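Local coordinates for protein annexin A8 (Homo sapiens, PDB 1W3W) that binds acidic phospholipids in a calcium-dependent way and acts as an anticoagulant by indirectly inhibiting the thromboplastin-specific complex of the clotting cascade, at residues 264-268 and 269-273; 275-278 and 279-283; 299-303 and 304-308; 309-312 and 313-317. All coordinates share one frame; numbering follows the deposited sequence.

Contact 1. Residues 264-268 and 269-273. With CA (calcium ion), chain B.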
loop_
_atom_site.group_PDB
_atom_site.type_symbol
_atom_site.label_atom_id
_atom_site.label_comp_id
_atom_site.label_asym_id
_atom_site.label_seq_id
_atom_site.Cartn_x
_atom_site.Cartn_y
_atom_site.Cartn_z
ATOM N N TYR A 264 4.100 -12.399 -2.345
ATOM C CA TYR A 264 5.522 -12.274 -2.620
ATOM C C TYR A 264 6.313 -11.704 -1.449
ATOM O O TYR A 264 7.512 -11.911 -1.370
ATOM C CB TYR A 264 5.778 -11.517 -3.923
ATOM C CG TYR A 264 5.543 -12.394 -5.145
ATOM C CD1 TYR A 264 4.460 -12.171 -5.993
ATOM C CD2 TYR A 264 6.384 -13.475 -5.426
ATOM C CE1 TYR A 264 4.232 -12.983 -7.113
ATOM C CE2 TYR A 264 6.159 -14.297 -6.537
ATOM C CZ TYR A 264 5.079 -14.038 -7.376
ATOM O OH TYR A 264 4.839 -14.841 -8.473
ATOM N N ALA A 265 5.636 -11.053 -0.507
ATOM C CA ALA A 265 6.248 -10.688 0.766
ATOM C C ALA A 265 6.655 -11.922 1.582
ATOM O O ALA A 265 7.552 -11.841 2.406
ATOM C CB ALA A 265 5.294 -9.842 1.586
ATOM N N MET A 266 5.967 -13.041 1.369
ATOM C CA MET A 266 6.165 -14.255 2.158
ATOM C C MET A 266 6.852 -15.390 1.404
ATOM O O MET A 266 7.535 -16.201 2.021
ATOM C CB MET A 266 4.821 -14.728 2.730
ATOM C CG MET A 266 4.382 -13.886 3.924
ATOM S SD MET A 266 2.806 -14.331 4.642
ATOM C CE MET A 266 1.702 -13.872 3.390
ATOM N N LYS A 267 6.700 -15.441 0.086
ATOM C CA LYS A 267 7.213 -16.556 -0.724
ATOM C C LYS A 267 8.731 -16.664 -0.624
ATOM O O LYS A 267 9.429 -15.656 -0.569
ATOM C CB LYS A 267 6.790 -16.388 -2.193
ATOM C CG LYS A 267 7.510 -17.300 -3.211
ATOM C CD LYS A 267 6.634 -18.444 -3.705
ATOM C CE LYS A 267 6.478 -19.564 -2.668
ATOM N NZ LYS A 267 7.299 -20.776 -3.009
ATOM N N GLY A 268 9.239 -17.896 -0.591
ATOM C CA GLY A 268 10.679 -18.123 -0.542
ATOM C C GLY A 268 11.294 -17.798 0.806
ATOM O O GLY A 268 10.588 -17.687 1.815
ATOM N N ALA A 269 12.614 -17.627 0.817
ATOM C CA ALA A 269 13.378 -17.477 2.062
ATOM C C ALA A 269 13.100 -16.149 2.754
ATOM O O ALA A 269 13.103 -15.099 2.113
ATOM C CB ALA A 269 14.873 -17.612 1.785
ATOM N N GLY A 270 12.863 -16.205 4.063
ATOM C CA GLY A 270 12.610 -15.015 4.855
ATOM C C GLY A 270 11.253 -14.376 4.595
ATOM O O GLY A 270 10.374 -14.957 3.955
ATOM N N THR A 271 11.078 -13.173 5.115
ATOM C CA THR A 271 9.814 -12.459 4.984
ATOM C C THR A 271 10.106 -10.991 4.785
ATOM O O THR A 271 10.967 -10.427 5.468
ATOM C CB THR A 271 8.967 -12.650 6.255
ATOM O OG1 THR A 271 8.713 -14.042 6.463
ATOM C CG2 THR A 271 7.574 -12.052 6.092
ATOM N N ARG A 272 9.420 -10.362 3.846
ATOM C CA ARG A 272 9.450 -8.905 3.792
ATOM C C ARG A 272 8.367 -8.355 4.713
ATOM O O ARG A 272 7.247 -8.067 4.272
ATOM C CB ARG A 272 9.287 -8.360 2.371
ATOM C CG ARG A 272 9.437 -6.803 2.306
ATOM C CD ARG A 272 10.666 -6.227 3.071
ATOM N NE ARG A 272 10.508 -4.874 3.620
ATOM C CZ ARG A 272 10.910 -4.487 4.847
ATOM N NH1 ARG A 272 11.444 -5.351 5.711
ATOM N NH2 ARG A 272 10.751 -3.215 5.233
ATOM N N ASP A 273 8.725 -8.214 5.992
ATOM C CA ASP A 273 7.768 -7.895 7.026
ATOM C C ASP A 273 7.186 -6.500 6.857
ATOM O O ASP A 273 6.033 -6.298 7.150
ATOM C CB ASP A 273 8.395 -8.039 8.413
ATOM C CG ASP A 273 8.724 -9.460 8.733
ATOM O OD1 ASP A 273 7.799 -10.284 8.924
ATOM O OD2 ASP A 273 9.899 -9.851 8.775
HETATM CA CA CA B . 9.177 -16.885 3.613
HETATM O O HOH W 1 8.413 -19.036 2.857
#

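Contact 2. Residues 275-278 and 279-283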
loop_
_atom_site.group_PDB
_atom_site.type_symbol
_atom_site.label_atom_id
_atom_site.label_comp_id
_atom_site.label_asym_id
_atom_site.label_seq_id
_atom_site.Cartn_x
_atom_site.Cartn_y
_atom_site.Cartn_z
ATOM N N THR A 275 6.441 -4.978 4.116
ATOM C CA THR A 275 5.404 -5.101 3.100
ATOM C C THR A 275 4.164 -5.838 3.586
ATOM O O THR A 275 3.036 -5.458 3.256
ATOM C CB THR A 275 5.998 -5.818 1.875
ATOM O OG1 THR A 275 7.014 -4.988 1.326
ATOM C CG2 THR A 275 4.995 -5.950 0.750
ATOM N N LEU A 276 4.378 -6.895 4.356
ATOM C CA LEU A 276 3.288 -7.620 4.999
ATOM C C LEU A 276 2.487 -6.708 5.938
ATOM O O LEU A 276 1.268 -6.625 5.857
ATOM C CB LEU A 276 3.874 -8.810 5.768
ATOM C CG LEU A 276 2.952 -9.811 6.457
ATOM C CD1 LEU A 276 1.996 -10.482 5.486
ATOM C CD2 LEU A 276 3.829 -10.856 7.134
ATOM N N ILE A 277 3.184 -6.011 6.824
ATOM C CA ILE A 277 2.549 -5.119 7.779
ATOM C C ILE A 277 1.760 -4.027 7.073
ATOM O O ILE A 277 0.583 -3.822 7.356
ATOM C CB ILE A 277 3.612 -4.514 8.724
ATOM C CG1 ILE A 277 4.100 -5.592 9.716
ATOM C CG2 ILE A 277 3.064 -3.272 9.429
ATOM C CD1 ILE A 277 5.373 -5.240 10.465
ATOM N N ARG A 278 2.404 -3.333 6.141
ATOM C CA ARG A 278 1.814 -2.164 5.502
ATOM C C ARG A 278 0.544 -2.492 4.738
ATOM O O ARG A 278 -0.448 -1.766 4.813
ATOM C CB ARG A 278 2.832 -1.507 4.561
ATOM C CG ARG A 278 2.359 -0.209 3.924
ATOM C CD ARG A 278 3.423 0.469 3.051
ATOM N NE ARG A 278 3.948 -0.474 2.074
ATOM C CZ ARG A 278 5.131 -1.090 2.138
ATOM N NH1 ARG A 278 5.973 -0.882 3.125
ATOM N NH2 ARG A 278 5.462 -1.951 1.200
ATOM N N ASN A 279 0.563 -3.594 4.008
ATOM C CA ASN A 279 -0.588 -3.970 3.213
ATOM C C ASN A 279 -1.748 -4.490 4.033
ATOM O O ASN A 279 -2.898 -4.158 3.742
ATOM C CB ASN A 279 -0.157 -4.925 2.105
ATOM C CG ASN A 279 0.603 -4.203 1.032
ATOM O OD1 ASN A 279 1.839 -4.212 0.993
ATOM N ND2 ASN A 279 -0.123 -3.505 0.196
ATOM N N ILE A 280 -1.464 -5.271 5.079
ATOM C CA ILE A 280 -2.528 -5.746 5.958
ATOM C C ILE A 280 -3.134 -4.573 6.729
ATOM O O ILE A 280 -4.350 -4.446 6.807
ATOM C CB ILE A 280 -2.027 -6.869 6.907
ATOM C CG1 ILE A 280 -1.893 -8.164 6.095
ATOM C CG2 ILE A 280 -2.990 -7.067 8.079
ATOM C CD1 ILE A 280 -1.456 -9.349 6.872
ATOM N N VAL A 281 -2.284 -3.714 7.276
ATOM C CA VAL A 281 -2.759 -2.608 8.075
ATOM C C VAL A 281 -3.555 -1.606 7.239
ATOM O O VAL A 281 -4.648 -1.224 7.636
ATOM C CB VAL A 281 -1.610 -1.911 8.811
ATOM C CG1 VAL A 281 -2.076 -0.585 9.414
ATOM C CG2 VAL A 281 -1.058 -2.833 9.909
ATOM N N SER A 282 -3.003 -1.192 6.100
ATOM C CA SER A 282 -3.606 -0.119 5.284
ATOM C C SER A 282 -4.868 -0.585 4.545
ATOM O O SER A 282 -5.741 0.226 4.254
ATOM C CB SER A 282 -2.575 0.514 4.330
ATOM O OG SER A 282 -2.192 -0.341 3.270
ATOM N N ARG A 283 -4.999 -1.890 4.298
ATOM C CA ARG A 283 -6.201 -2.411 3.634
ATOM C C ARG A 283 -7.231 -3.016 4.595
ATOM O O ARG A 283 -8.312 -3.384 4.171
ATOM C CB ARG A 283 -5.814 -3.418 2.557
ATOM C CG ARG A 283 -4.809 -2.867 1.534
ATOM C CD ARG A 283 -5.223 -1.543 0.926
ATOM N NE ARG A 283 -6.400 -1.709 0.084
ATOM C CZ ARG A 283 -6.888 -0.774 -0.721
ATOM N NH1 ARG A 283 -6.338 0.422 -0.781
ATOM N NH2 ARG A 283 -7.931 -1.053 -1.488
#

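Contact 3. Residues 299-303 and 304-308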
loop_
_atom_site.group_PDB
_atom_site.type_symbol
_atom_site.label_atom_id
_atom_site.label_comp_id
_atom_site.label_asym_id
_atom_site.label_seq_id
_atom_site.Cartn_x
_atom_site.Cartn_y
_atom_site.Cartn_z
ATOM N N TYR A 299 -3.887 -18.808 -5.300
ATOM C CA TYR A 299 -2.783 -19.614 -4.783
ATOM C C TYR A 299 -3.180 -20.973 -4.187
ATOM O O TYR A 299 -2.303 -21.746 -3.815
ATOM C CB TYR A 299 -1.998 -18.795 -3.753
ATOM C CG TYR A 299 -1.464 -17.507 -4.339
ATOM C CD1 TYR A 299 -1.819 -16.265 -3.809
ATOM C CD2 TYR A 299 -0.620 -17.529 -5.447
ATOM C CE1 TYR A 299 -1.345 -15.089 -4.375
ATOM C CE2 TYR A 299 -0.141 -16.374 -6.001
ATOM C CZ TYR A 299 -0.507 -15.156 -5.466
ATOM O OH TYR A 299 -0.018 -14.005 -6.043
ATOM N N GLY A 300 -4.480 -21.247 -4.085
ATOM C CA GLY A 300 -4.981 -22.508 -3.552
ATOM C C GLY A 300 -4.686 -22.745 -2.075
ATOM O O GLY A 300 -4.641 -23.890 -1.616
ATOM N N LYS A 301 -4.461 -21.664 -1.340
ATOM C CA LYS A 301 -4.275 -21.710 0.107
ATOM C C LYS A 301 -4.662 -20.357 0.700
ATOM O O LYS A 301 -4.707 -19.356 -0.019
ATOM C CB LYS A 301 -2.829 -22.026 0.460
ATOM C CG LYS A 301 -1.788 -21.216 -0.287
ATOM C CD LYS A 301 -0.369 -21.582 0.182
ATOM C CE LYS A 301 0.505 -22.138 -0.942
ATOM N NZ LYS A 301 0.873 -23.579 -0.730
ATOM N N THR A 302 -4.944 -20.323 1.999
ATOM C CA THR A 302 -5.358 -19.077 2.653
ATOM C C THR A 302 -4.174 -18.166 3.009
ATOM O O THR A 302 -3.053 -18.623 3.197
ATOM C CB THR A 302 -6.158 -19.363 3.913
ATOM O OG1 THR A 302 -5.320 -20.009 4.876
ATOM C CG2 THR A 302 -7.315 -20.357 3.644
ATOM N N LEU A 303 -4.455 -16.870 3.103
ATOM C CA LEU A 303 -3.503 -15.881 3.570
ATOM C C LEU A 303 -2.942 -16.266 4.954
ATOM O O LEU A 303 -1.738 -16.219 5.188
ATOM C CB LEU A 303 -4.204 -14.517 3.655
ATOM C CG LEU A 303 -3.373 -13.347 4.173
ATOM C CD1 LEU A 303 -2.135 -13.162 3.346
ATOM C CD2 LEU A 303 -4.228 -12.083 4.161
ATOM N N SER A 304 -3.835 -16.660 5.852
ATOM C CA SER A 304 -3.466 -17.047 7.221
ATOM C C SER A 304 -2.488 -18.218 7.283
ATOM O O SER A 304 -1.599 -18.226 8.120
ATOM C CB SER A 304 -4.720 -17.378 8.024
ATOM O OG SER A 304 -5.506 -16.214 8.158
ATOM N N SER A 305 -2.620 -19.187 6.376
ATOM C CA SER A 305 -1.732 -20.348 6.384
ATOM C C SER A 305 -0.296 -19.930 6.073
ATOM O O SER A 305 0.660 -20.470 6.658
ATOM C CB SER A 305 -2.213 -21.459 5.424
ATOM O OG SER A 305 -1.850 -21.197 4.057
ATOM N N MET A 306 -0.135 -18.963 5.174
ATOM C CA MET A 306 1.193 -18.463 4.871
ATOM C C MET A 306 1.748 -17.612 5.995
ATOM O O MET A 306 2.933 -17.697 6.317
ATOM C CB MET A 306 1.211 -17.717 3.530
ATOM C CG MET A 306 1.499 -18.659 2.392
ATOM S SD MET A 306 1.725 -17.841 0.857
ATOM C CE MET A 306 3.462 -17.571 0.899
ATOM N N ILE A 307 0.898 -16.807 6.615
ATOM C CA ILE A 307 1.308 -16.044 7.784
ATOM C C ILE A 307 1.775 -16.986 8.917
ATOM O O ILE A 307 2.791 -16.736 9.549
ATOM C CB ILE A 307 0.166 -15.114 8.263
ATOM C CG1 ILE A 307 -0.035 -13.960 7.267
ATOM C CG2 ILE A 307 0.485 -14.567 9.630
ATOM C CD1 ILE A 307 -1.305 -13.167 7.487
ATOM N N MET A 308 1.042 -18.066 9.161
ATOM C CA MET A 308 1.420 -19.051 10.192
ATOM C C MET A 308 2.772 -19.718 9.917
ATOM O O MET A 308 3.559 -19.971 10.839
ATOM C CB MET A 308 0.340 -20.123 10.321
ATOM C CG MET A 308 -0.925 -19.569 10.919
ATOM S SD MET A 308 -2.184 -20.787 11.286
ATOM C CE MET A 308 -1.444 -21.570 12.632
#

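Contact 4. Residues 309-312 and 313-317. With CA (calcium ion), chain B.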
loop_
_atom_site.group_PDB
_atom_site.type_symbol
_atom_site.label_atom_id
_atom_site.label_comp_id
_atom_site.label_asym_id
_atom_site.label_seq_id
_atom_site.Cartn_x
_atom_site.Cartn_y
_atom_site.Cartn_z
ATOM N N GLU A 309 3.049 -19.966 8.646
ATOM C CA GLU A 309 4.296 -20.593 8.226
ATOM C C GLU A 309 5.486 -19.654 8.349
ATOM O O GLU A 309 6.577 -20.095 8.699
ATOM C CB GLU A 309 4.165 -21.081 6.781
ATOM C CG GLU A 309 5.282 -22.017 6.337
ATOM C CD GLU A 309 5.184 -22.360 4.863
ATOM O OE1 GLU A 309 6.225 -22.306 4.151
ATOM O OE2 GLU A 309 4.054 -22.665 4.423
ATOM N N ASP A 310 5.263 -18.362 8.091
ATOM C CA ASP A 310 6.335 -17.369 7.968
ATOM C C ASP A 310 6.624 -16.512 9.205
ATOM O O ASP A 310 7.681 -15.908 9.294
ATOM C CB ASP A 310 6.017 -16.411 6.816
ATOM C CG ASP A 310 6.826 -16.696 5.594
ATOM O OD1 ASP A 310 6.784 -17.865 5.131
ATOM O OD2 ASP A 310 7.550 -15.819 5.044
ATOM N N THR A 311 5.686 -16.421 10.135
ATOM C CA THR A 311 5.851 -15.535 11.273
ATOM C C THR A 311 5.677 -16.318 12.553
ATOM O O THR A 311 5.155 -17.420 12.540
ATOM C CB THR A 311 4.820 -14.375 11.226
ATOM O OG1 THR A 311 3.491 -14.893 11.400
ATOM C CG2 THR A 311 4.799 -13.708 9.857
ATOM N N SER A 312 6.099 -15.727 13.662
ATOM C CA SER A 312 5.947 -16.351 14.973
ATOM C C SER A 312 5.646 -15.342 16.081
ATOM O O SER A 312 5.699 -14.119 15.879
ATOM C CB SER A 312 7.217 -17.123 15.322
ATOM O OG SER A 312 8.328 -16.267 15.224
ATOM N N GLY A 313 5.292 -15.881 17.246
ATOM C CA GLY A 313 5.185 -15.102 18.468
ATOM C C GLY A 313 3.979 -14.179 18.526
ATOM O O GLY A 313 2.939 -14.426 17.912
ATOM N N ASP A 314 4.137 -13.102 19.279
ATOM C CA ASP A 314 3.091 -12.095 19.421
ATOM C C ASP A 314 2.786 -11.385 18.090
ATOM O O ASP A 314 1.657 -11.013 17.835
ATOM C CB ASP A 314 3.498 -11.092 20.490
ATOM C CG ASP A 314 3.565 -11.718 21.873
ATOM O OD1 ASP A 314 2.638 -12.462 22.252
ATOM O OD2 ASP A 314 4.515 -11.528 22.634
ATOM N N TYR A 315 3.808 -11.201 17.265
ATOM C CA TYR A 315 3.658 -10.638 15.930
ATOM C C TYR A 315 2.674 -11.462 15.108
ATOM O O TYR A 315 1.696 -10.937 14.597
ATOM C CB TYR A 315 5.031 -10.616 15.276
ATOM C CG TYR A 315 5.115 -10.190 13.845
ATOM C CD1 TYR A 315 4.521 -9.012 13.397
ATOM C CD2 TYR A 315 5.864 -10.941 12.940
ATOM C CE1 TYR A 315 4.631 -8.623 12.070
ATOM C CE2 TYR A 315 5.993 -10.553 11.631
ATOM C CZ TYR A 315 5.373 -9.395 11.192
ATOM O OH TYR A 315 5.544 -9.037 9.880
ATOM N N LYS A 316 2.921 -12.762 15.021
ATOM C CA LYS A 316 2.013 -13.681 14.341
ATOM C C LYS A 316 0.593 -13.604 14.866
ATOM O O LYS A 316 -0.352 -13.546 14.092
ATOM C CB LYS A 316 2.504 -15.118 14.489
ATOM C CG LYS A 316 1.671 -16.141 13.753
ATOM C CD LYS A 316 1.314 -17.302 14.637
ATOM C CE LYS A 316 2.541 -18.094 15.031
ATOM N NZ LYS A 316 2.172 -19.433 15.564
ATOM N N ASN A 317 0.438 -13.611 16.180
ATOM C CA ASN A 317 -0.890 -13.655 16.758
ATOM C C ASN A 317 -1.654 -12.366 16.526
ATOM O O ASN A 317 -2.861 -12.394 16.322
ATOM C CB ASN A 317 -0.824 -14.009 18.236
ATOM C CG ASN A 317 -0.438 -15.464 18.459
ATOM O OD1 ASN A 317 -0.782 -16.348 17.656
ATOM N ND2 ASN A 317 0.295 -15.720 19.536
HETATM CA CA CA B . 9.177 -16.885 3.613
HETATM O O HOH W 1 8.413 -19.036 2.857
#

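Contact 1. Residues 264-268 and 269-273
The first torsion of T271, at -59°, swings CG2 anti to its own backbone N and back across the turn, so that the methyl lies 3.7 Å from A265 O and loosely meets the CG methylene of M266. The same rotation sets OG1 beside the backbone N; it stays 4.1 Å from the calcium ion and spends its hydrogen bond on D310 instead. R272 also runs CG anti to its N, then bends at chi2, which carries the guanidinium away from the turn; the side chain also touches R85 of helix 81-91.

One straight backbone bond ties the two limbs together: R272 N gives its hydrogen to A265 O at 2.8 Å and 162°, in the carbonyl plane. Next to it the A265 methyl rests 3.8 Å from R272 O. R272 is the centre of an inverse gamma turn and the N-cap of the helix that begins at D273, so this bond joins the end of helix 254-266 to the start of helix 273-283.

Between the limbs the chain curls round the metal. M266 O and G268 O bind calcium at 2.4 Å each, G270 O binds it at 2.3 Å, and a water adds another oxygen. G268 and G270 both take positive phi, a backbone setting that suits glycine; the carbonyls of M266, G268 and G270 converge on the ion, and K267 lies on the exposed side. Three carbonyls on a Met-Lys-Gly-Ala-Gly-Thr turn, completed by an acidic residue far along the chain, D310, make the classic annexin type II calcium site.

Contact 2. Residues 275-278 and 279-283
The guanidinium of R278 and the carboxamide of N279 are the flat groups here; their planes are steeply inclined to each other, by about 73°, and the end of the N279 amide lies obliquely off the guanidinium. R278 is packed against V115 and I119 of helix 113-122; its NE is salt-bridged to E118 and its NH1 to E101. A chain bent at chi3 (53°) folds NH2 back toward T275 OG1, a weak bond of 3.4 Å. N279, also buried, lies against F258, R261 and L262 of helix 254-266.

One turn on, S282 places OG between its backbone N and carbonyl carbon and donates to R278 O at 2.7 Å. S282 N donates to that oxygen too, at 2.9 Å, and the two donors arrive from opposite faces of the carbonyl plane. Elsewhere on the helix, aliphatic pairs lie side by side and point the same way: L276 CD1 is 3.9 Å from I280 CD1, and I277 CG2 is 4.2 Å from V281 CG2.

A buried arginine between two glutamates should keep its positive charge. Since E101 and E118 both belong to the second annexin repeat, R278 couples that repeat to the fourth, consistent with the polar centre of the annexin fold.

Contact 3. Residues 299-303 and 304-308
L303 and I307, one helical turn apart, cross obliquely, with the branching carbon CG of L303 3.9 Å from CD1 at the tip of I307. L303 holds CG anti to its backbone N (chi1 178°), and the two chains meet along the turn instead of running side by side. The backbone bond from I307 N to L303 O, 3.1 Å, spans the same turn.

T302 and S305 exchange hydrogen bonds at the start of the helix. T302 is the N-cap: OG1, turned between the backbone N and the carbonyl carbon, takes the N-H of S305 at 3.2 Å. S305 returns the favour with its hydroxyl, OG giving its hydrogen to T302 O at 3.0 Å. K301 approaches S305 with its aliphatic part, its CB 3.8 Å from S305 OG, and its CD slants past M306 CG at 4.1 Å.

S304 sends OG elsewhere, to D326 near the C-terminus, while L303 and M306 both pack on F295 of helix 288-299.

The N-cap bond gives S305 N a better partner than T302 O, to which its bond is weak and poorly angled; an oxygen at this end of the helix, where the first backbone N-H groups point outward, would also be expected to sit favourably against the helix dipole.

Contact 4. Residues 309-312 and 313-317
The backbone leaves helix 303-310 at T311, runs extended through T311 and S312, and turns at G313 with positive phi into helix 313-323, where K316 N donates to S312 O at 3.2 Å. This is the tight link between the last two helices of the fourth annexin repeat, and it follows directly on D310, the side-chain ligand of a type II calcium site. The K316 bond is straight at the hydrogen, 167°, yet its donor sits well above the plane of the S312 carbonyl, off the lone pairs. That same oxygen lies at the edge of the Y315 ring, near its plane, and 3.6 Å from Y315 CB.

T311 is wedged between two side chains of the new helix. Its CG2 reaches Y315 CE2 at 3.8 Å, the threonine and tyrosine side chains crossing at about a right angle. OG1, set between the backbone N and the carbonyl carbon (chi1 66°), packs tightly on K316 CG at 3.2 Å; its hydrogen-bonding partner is I307 O, one turn back. K316 itself bends at chi2 and chi3, which takes its ammonium end away from the linker.

Only one carboxylate oxygen of D310 is a metal ligand: OD2 stands 2.4 Å from calcium, whereas OD1 accepts a hydrogen from the calcium-bound water at 3.0 Å.

In the fold
Calcium joins contacts 1 and 4: the carbonyls of M266, G268 and G270 and the carboxylate of D310 bind the same ion, and its water donates to D310 OD1. T271 OG1 of contact 1 lies 2.6 Å from D310 OD2, a second-shell bond that should restrict the carboxylate, and a further bond, D273 OD1 to Y315 OH at 2.7 Å, fastens the two contacts farther along. Contacts 2 and 3 lie behind the site. M266 bridges them, its CE 4.0 Å from L276 CD1 and its CB 3.6 Å from M306 CE. Contacts 2 and 3 also meet at I280 CD1 and I307 CD1, 3.9 Å apart, and contacts 2 and 4 at L276 CD2 and Y315 OH, 3.7 Å apart.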